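Local coordinates for tyrosine-protein kinase receptor torso (Bombyx mori, PDB 5AOQ) that is a probable receptor tyrosine kinase that binds prothoracicotropic hormone, activates MAPK signalling and takes part in initiating metamorphosis, at residues A[16-30]-A[86-100]. Sequence-based numbering, arbitrary orientation.
Sequences YPPAPGLLKYLEQDV and ILMEHDNFDPIPFTL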
loop_
_atom_site.group_PDB
_atom_site.type_symbol
_atom_site.label_atom_id
_atom_site.label_comp_id
_atom_site.label_asym_id
_atom_site.label_seq_id
_atom_site.Cartn_x
_atom_site.Cartn_y
_atom_site.Cartn_z
ATOM N N TYR A 16 30.369 -2.779 -15.410
ATOM C CA TYR A 16 29.489 -1.618 -15.305
ATOM C C TYR A 16 29.840 -0.768 -14.085
ATOM O O TYR A 16 29.343 -1.021 -12.988
ATOM C CB TYR A 16 28.031 -2.076 -15.242
ATOM C CG TYR A 16 27.693 -3.110 -16.291
ATOM C CD1 TYR A 16 27.410 -2.736 -17.597
ATOM C CD2 TYR A 16 27.678 -4.464 -15.981
ATOM C CE1 TYR A 16 27.109 -3.681 -18.562
ATOM C CE2 TYR A 16 27.377 -5.414 -16.938
ATOM C CZ TYR A 16 27.096 -5.018 -18.226
ATOM O OH TYR A 16 26.796 -5.962 -19.183
ATOM N N PRO A 17 30.705 0.243 -14.271
ATOM C CA PRO A 17 31.136 1.071 -13.138
ATOM C C PRO A 17 30.010 1.923 -12.551
ATOM O O PRO A 17 29.038 2.199 -13.252
ATOM C CB PRO A 17 32.223 1.970 -13.747
ATOM C CG PRO A 17 32.610 1.321 -15.029
ATOM C CD PRO A 17 31.387 0.628 -15.519
ATOM N N PRO A 18 30.139 2.331 -11.276
ATOM C CA PRO A 18 29.123 3.165 -10.625
ATOM C C PRO A 18 28.898 4.498 -11.331
ATOM O O PRO A 18 29.834 5.059 -11.898
ATOM C CB PRO A 18 29.696 3.389 -9.222
ATOM C CG PRO A 18 30.632 2.269 -9.005
ATOM C CD PRO A 18 31.218 1.965 -10.344
ATOM N N ALA A 19 27.663 4.989 -11.286
ATOM C CA ALA A 19 27.302 6.260 -11.902
ATOM C C ALA A 19 26.895 7.256 -10.816
ATOM O O ALA A 19 25.777 7.192 -10.310
ATOM C CB ALA A 19 26.176 6.065 -12.901
ATOM N N PRO A 20 27.804 8.180 -10.452
ATOM C CA PRO A 20 27.499 9.138 -9.383
ATOM C C PRO A 20 26.355 10.077 -9.742
ATOM O O PRO A 20 25.600 10.488 -8.859
ATOM C CB PRO A 20 28.810 9.920 -9.224
ATOM C CG PRO A 20 29.859 9.063 -9.844
ATOM C CD PRO A 20 29.178 8.345 -10.955
ATOM N N GLY A 21 26.225 10.392 -11.026
ATOM C CA GLY A 21 25.189 11.294 -11.490
ATOM C C GLY A 21 23.798 10.759 -11.212
ATOM O O GLY A 21 22.830 11.520 -11.156
ATOM N N LEU A 22 23.707 9.444 -11.037
ATOM C CA LEU A 22 22.447 8.779 -10.732
ATOM C C LEU A 22 22.429 8.310 -9.280
ATOM O O LEU A 22 21.430 8.470 -8.580
ATOM C CB LEU A 22 22.236 7.600 -11.675
ATOM C CG LEU A 22 22.224 7.957 -13.160
ATOM C CD1 LEU A 22 22.288 6.698 -13.992
ATOM C CD2 LEU A 22 20.996 8.768 -13.519
ATOM N N LEU A 23 23.538 7.724 -8.839
ATOM C CA LEU A 23 23.698 7.311 -7.447
ATOM C C LEU A 23 23.487 8.481 -6.492
ATOM O O LEU A 23 23.130 8.289 -5.329
ATOM C CB LEU A 23 25.086 6.709 -7.223
ATOM C CG LEU A 23 25.325 5.315 -7.800
ATOM C CD1 LEU A 23 26.802 4.974 -7.752
ATOM C CD2 LEU A 23 24.520 4.282 -7.029
ATOM N N LYS A 24 23.721 9.688 -6.996
ATOM C CA LYS A 24 23.468 10.919 -6.253
ATOM C C LYS A 24 22.077 10.964 -5.617
ATOM O O LYS A 24 21.871 11.651 -4.616
ATOM C CB LYS A 24 23.658 12.118 -7.190
ATOM C CG LYS A 24 22.701 13.282 -6.978
ATOM C CD LYS A 24 23.005 14.406 -7.952
ATOM C CE LYS A 24 21.974 15.517 -7.870
ATOM N NZ LYS A 24 22.234 16.579 -8.882
ATOM N N TYR A 25 21.130 10.231 -6.194
ATOM C CA TYR A 25 19.732 10.315 -5.773
ATOM C C TYR A 25 19.347 9.291 -4.701
ATOM O O TYR A 25 18.215 9.294 -4.221
ATOM C CB TYR A 25 18.819 10.160 -6.990
ATOM C CG TYR A 25 18.980 11.286 -7.982
ATOM C CD1 TYR A 25 18.428 12.535 -7.734
ATOM C CD2 TYR A 25 19.693 11.108 -9.159
ATOM C CE1 TYR A 25 18.575 13.572 -8.630
ATOM C CE2 TYR A 25 19.845 12.141 -10.064
ATOM C CZ TYR A 25 19.284 13.369 -9.795
ATOM O OH TYR A 25 19.432 14.402 -10.690
ATOM N N LEU A 26 20.283 8.424 -4.328
ATOM C CA LEU A 26 20.042 7.453 -3.263
ATOM C C LEU A 26 20.352 8.047 -1.889
ATOM O O LEU A 26 20.167 7.392 -0.857
ATOM C CB LEU A 26 20.880 6.194 -3.492
ATOM C CG LEU A 26 20.721 5.529 -4.861
ATOM C CD1 LEU A 26 21.561 4.262 -4.936
ATOM C CD2 LEU A 26 19.258 5.227 -5.164
ATOM N N GLU A 27 20.815 9.293 -1.879
ATOM C CA GLU A 27 21.238 9.944 -0.645
ATOM C C GLU A 27 20.085 10.076 0.343
ATOM O O GLU A 27 20.286 9.937 1.548
ATOM C CB GLU A 27 21.837 11.320 -0.944
ATOM C CG GLU A 27 23.154 11.261 -1.705
ATOM C CD GLU A 27 23.734 12.636 -1.985
ATOM O OE1 GLU A 27 23.188 13.630 -1.463
ATOM O OE2 GLU A 27 24.739 12.718 -2.724
ATOM N N GLN A 28 18.882 10.334 -0.161
ATOM C CA GLN A 28 17.709 10.418 0.702
ATOM C C GLN A 28 17.500 9.085 1.412
ATOM O O GLN A 28 17.363 9.035 2.633
ATOM C CB GLN A 28 16.457 10.790 -0.098
ATOM C CG GLN A 28 15.190 10.889 0.750
ATOM C CD GLN A 28 13.942 11.142 -0.076
ATOM O OE1 GLN A 28 14.014 11.653 -1.193
ATOM N NE2 GLN A 28 12.787 10.788 0.476
ATOM N N ASP A 29 17.486 8.009 0.633
ATOM C CA ASP A 29 17.312 6.664 1.168
ATOM C C ASP A 29 18.372 6.351 2.221
ATOM O O ASP A 29 18.051 5.976 3.355
ATOM C CB ASP A 29 17.379 5.633 0.040
ATOM C CG ASP A 29 16.283 5.825 -0.993
ATOM O OD1 ASP A 29 15.111 5.994 -0.601
ATOM O OD2 ASP A 29 16.600 5.808 -2.202
ATOM N N VAL A 30 19.635 6.518 1.840
ATOM C CA VAL A 30 20.749 6.210 2.733
ATOM C C VAL A 30 20.698 7.073 3.991
ATOM O O VAL A 30 20.975 6.595 5.089
ATOM C CB VAL A 30 22.112 6.406 2.032
ATOM C CG1 VAL A 30 23.267 6.190 3.012
ATOM C CG2 VAL A 30 22.241 5.460 0.850
ATOM N N ILE A 86 24.816 -1.819 -4.531
ATOM C CA ILE A 86 24.083 -1.373 -5.713
ATOM C C ILE A 86 24.293 -2.299 -6.909
ATOM O O ILE A 86 25.322 -2.972 -7.013
ATOM C CB ILE A 86 24.497 0.055 -6.122
ATOM C CG1 ILE A 86 25.997 0.102 -6.425
ATOM C CG2 ILE A 86 24.134 1.045 -5.022
ATOM C CD1 ILE A 86 26.474 1.409 -7.011
ATOM N N LEU A 87 23.307 -2.314 -7.805
ATOM C CA LEU A 87 23.387 -3.047 -9.067
ATOM C C LEU A 87 23.590 -2.080 -10.228
ATOM O O LEU A 87 22.825 -1.127 -10.387
ATOM C CB LEU A 87 22.119 -3.876 -9.301
ATOM C CG LEU A 87 21.840 -5.038 -8.345
ATOM C CD1 LEU A 87 20.521 -5.702 -8.706
ATOM C CD2 LEU A 87 22.974 -6.054 -8.367
ATOM N N MET A 88 24.616 -2.334 -11.035
ATOM C CA MET A 88 25.001 -1.419 -12.105
ATOM C C MET A 88 24.812 -1.996 -13.500
ATOM O O MET A 88 25.243 -3.111 -13.791
ATOM C CB MET A 88 26.456 -0.993 -11.928
ATOM C CG MET A 88 26.615 0.222 -11.044
ATOM S SD MET A 88 25.853 1.673 -11.794
ATOM C CE MET A 88 25.380 2.589 -10.334
ATOM N N GLU A 89 24.174 -1.195 -14.351
ATOM C CA GLU A 89 23.877 -1.550 -15.733
ATOM C C GLU A 89 24.679 -0.646 -16.678
ATOM O O GLU A 89 25.319 0.305 -16.232
ATOM C CB GLU A 89 22.361 -1.428 -15.969
ATOM C CG GLU A 89 21.911 -1.192 -17.406
ATOM C CD GLU A 89 20.407 -1.083 -17.535
ATOM O OE1 GLU A 89 19.714 -1.076 -16.496
ATOM O OE2 GLU A 89 19.914 -1.006 -18.681
ATOM N N HIS A 90 24.661 -0.953 -17.973
ATOM C CA HIS A 90 25.319 -0.121 -18.979
ATOM C C HIS A 90 24.535 1.152 -19.296
ATOM O O HIS A 90 25.074 2.257 -19.225
ATOM C CB HIS A 90 25.530 -0.913 -20.268
ATOM C CG HIS A 90 25.983 -0.075 -21.424
ATOM N ND1 HIS A 90 25.103 0.557 -22.276
ATOM C CD2 HIS A 90 27.224 0.238 -21.866
ATOM C CE1 HIS A 90 25.782 1.221 -23.194
ATOM N NE2 HIS A 90 27.072 1.044 -22.968
ATOM N N ASP A 91 23.266 0.984 -19.655
ATOM C CA ASP A 91 22.424 2.098 -20.080
ATOM C C ASP A 91 22.320 3.164 -18.995
ATOM O O ASP A 91 22.562 4.343 -19.254
ATOM C CB ASP A 91 21.027 1.598 -20.456
ATOM C CG ASP A 91 21.056 0.567 -21.570
ATOM O OD1 ASP A 91 21.853 0.732 -22.517
ATOM O OD2 ASP A 91 20.280 -0.410 -21.496
ATOM N N ASN A 92 21.950 2.744 -17.788
ATOM C CA ASN A 92 21.849 3.650 -16.647
ATOM C C ASN A 92 20.910 4.822 -16.906
ATOM O O ASN A 92 21.355 5.961 -17.047
ATOM C CB ASN A 92 23.232 4.186 -16.268
ATOM C CG ASN A 92 24.160 3.104 -15.764
ATOM O OD1 ASN A 92 23.745 2.204 -15.033
ATOM N ND2 ASN A 92 25.431 3.194 -16.142
ATOM N N PHE A 93 19.616 4.531 -16.978
ATOM C CA PHE A 93 18.601 5.559 -17.171
ATOM C C PHE A 93 17.645 5.558 -15.990
ATOM O O PHE A 93 17.369 6.595 -15.389
ATOM C CB PHE A 93 17.830 5.316 -18.471
ATOM C CG PHE A 93 18.688 5.365 -19.704
ATOM C CD1 PHE A 93 19.729 6.270 -19.809
ATOM C CD2 PHE A 93 18.446 4.505 -20.763
ATOM C CE1 PHE A 93 20.515 6.316 -20.945
ATOM C CE2 PHE A 93 19.229 4.545 -21.900
ATOM C CZ PHE A 93 20.265 5.452 -21.991
ATOM N N ASP A 94 17.150 4.369 -15.663
ATOM C CA ASP A 94 16.242 4.183 -14.542
ATOM C C ASP A 94 16.962 4.326 -13.204
ATOM O O ASP A 94 18.189 4.246 -13.149
ATOM C CB ASP A 94 15.579 2.808 -14.635
ATOM C CG ASP A 94 14.789 2.631 -15.915
ATOM O OD1 ASP A 94 14.385 3.650 -16.515
ATOM O OD2 ASP A 94 14.572 1.469 -16.325
ATOM N N PRO A 95 16.199 4.550 -12.121
ATOM C CA PRO A 95 16.785 4.584 -10.777
ATOM C C PRO A 95 17.534 3.295 -10.456
ATOM O O PRO A 95 17.134 2.213 -10.884
ATOM C CB PRO A 95 15.568 4.771 -9.859
ATOM C CG PRO A 95 14.369 4.496 -10.714
ATOM C CD PRO A 95 14.765 4.877 -12.094
ATOM N N ILE A 96 18.618 3.425 -9.701
ATOM C CA ILE A 96 19.530 2.317 -9.440
ATOM C C ILE A 96 19.041 1.394 -8.320
ATOM O O ILE A 96 18.764 1.860 -7.214
ATOM C CB ILE A 96 20.924 2.842 -9.065
ATOM C CG1 ILE A 96 21.414 3.847 -10.110
ATOM C CG2 ILE A 96 21.917 1.690 -8.954
ATOM C CD1 ILE A 96 22.584 4.655 -9.651
ATOM N N PRO A 97 18.926 0.083 -8.601
ATOM C CA PRO A 97 18.607 -0.854 -7.518
ATOM C C PRO A 97 19.697 -0.861 -6.452
ATOM O O PRO A 97 20.878 -0.831 -6.793
ATOM C CB PRO A 97 18.529 -2.210 -8.230
ATOM C CG PRO A 97 18.268 -1.884 -9.656
ATOM C CD PRO A 97 18.973 -0.590 -9.911
ATOM N N PHE A 98 19.305 -0.903 -5.184
ATOM C CA PHE A 98 20.269 -0.895 -4.092
ATOM C C PHE A 98 19.724 -1.559 -2.836
ATOM O O PHE A 98 18.521 -1.790 -2.716
ATOM C CB PHE A 98 20.679 0.541 -3.766
ATOM C CG PHE A 98 19.652 1.292 -2.968
ATOM C CD1 PHE A 98 18.595 1.924 -3.600
ATOM C CD2 PHE A 98 19.737 1.357 -1.587
ATOM C CE1 PHE A 98 17.644 2.612 -2.871
ATOM C CE2 PHE A 98 18.789 2.042 -0.852
ATOM C CZ PHE A 98 17.741 2.670 -1.496
ATOM N N THR A 99 20.622 -1.865 -1.903
ATOM C CA THR A 99 20.220 -2.371 -0.593
ATOM C C THR A 99 21.260 -2.027 0.469
ATOM O O THR A 99 22.461 -1.966 0.191
ATOM C CB THR A 99 19.997 -3.896 -0.609
ATOM O OG1 THR A 99 19.503 -4.319 0.668
ATOM C CG2 THR A 99 21.289 -4.639 -0.921
ATOM N N LEU A 100 20.775 -1.792 1.685
ATOM C CA LEU A 100 21.617 -1.427 2.818
ATOM C C LEU A 100 21.653 -2.519 3.879
ATOM O O LEU A 100 20.670 -2.737 4.586
ATOM C CB LEU A 100 21.121 -0.124 3.438
ATOM C CG LEU A 100 21.515 1.142 2.686
ATOM C CD1 LEU A 100 20.674 2.297 3.158
ATOM C CD2 LEU A 100 22.987 1.445 2.906
#
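In the first fibronectin type III domain of the Torso ectodomain, segment 16-30, a loop that runs into helix 20-23 and the start of helix 27-38, packs on the antiparallel strands 83-88 and 98-101 and their connection, and Leu23 and Ile96, the latter in the connection, form the apolar centre. Leu23 CD2 is 3.3 Å from Ile96 CD1, the side chains crossing at about a right angle, while from the strand Ile86 CD1 meets Leu23 CD2 tip to tip at 3.5 Å. Branched aliphatic residues suit this place because their methyls fill it without polar groups to satisfy. Unbranched and flexible, Met88 bends at chi2 (-65°), which carries CE to Leu23 CG, 3.7 Å away. Trp121 and Trp134 of the same sheet complete the core. Farther along, the broad ring of Phe98 takes two partners: Leu26, sliding past in the opposite direction, brings CD2 3.7 Å from Phe98 CD1, and CB of Asp29 sits 3.4 Å from Phe98 CZ, the carboxylate turned 25° from the ring plane. A serine in place of Phe98 would probably leave a gap beside Leu26 CD2 and Asp29 CB. At the other end a tyrosine suits Tyr16, its ring covering the backbone of Glu89 and His90 while its hydroxyl bonds to Glu117. No hydrogen bond links the segments; mostly apolar packing joins them, characteristic of a helix packed on a beta-sheet, here added to the fibronectin type III fold.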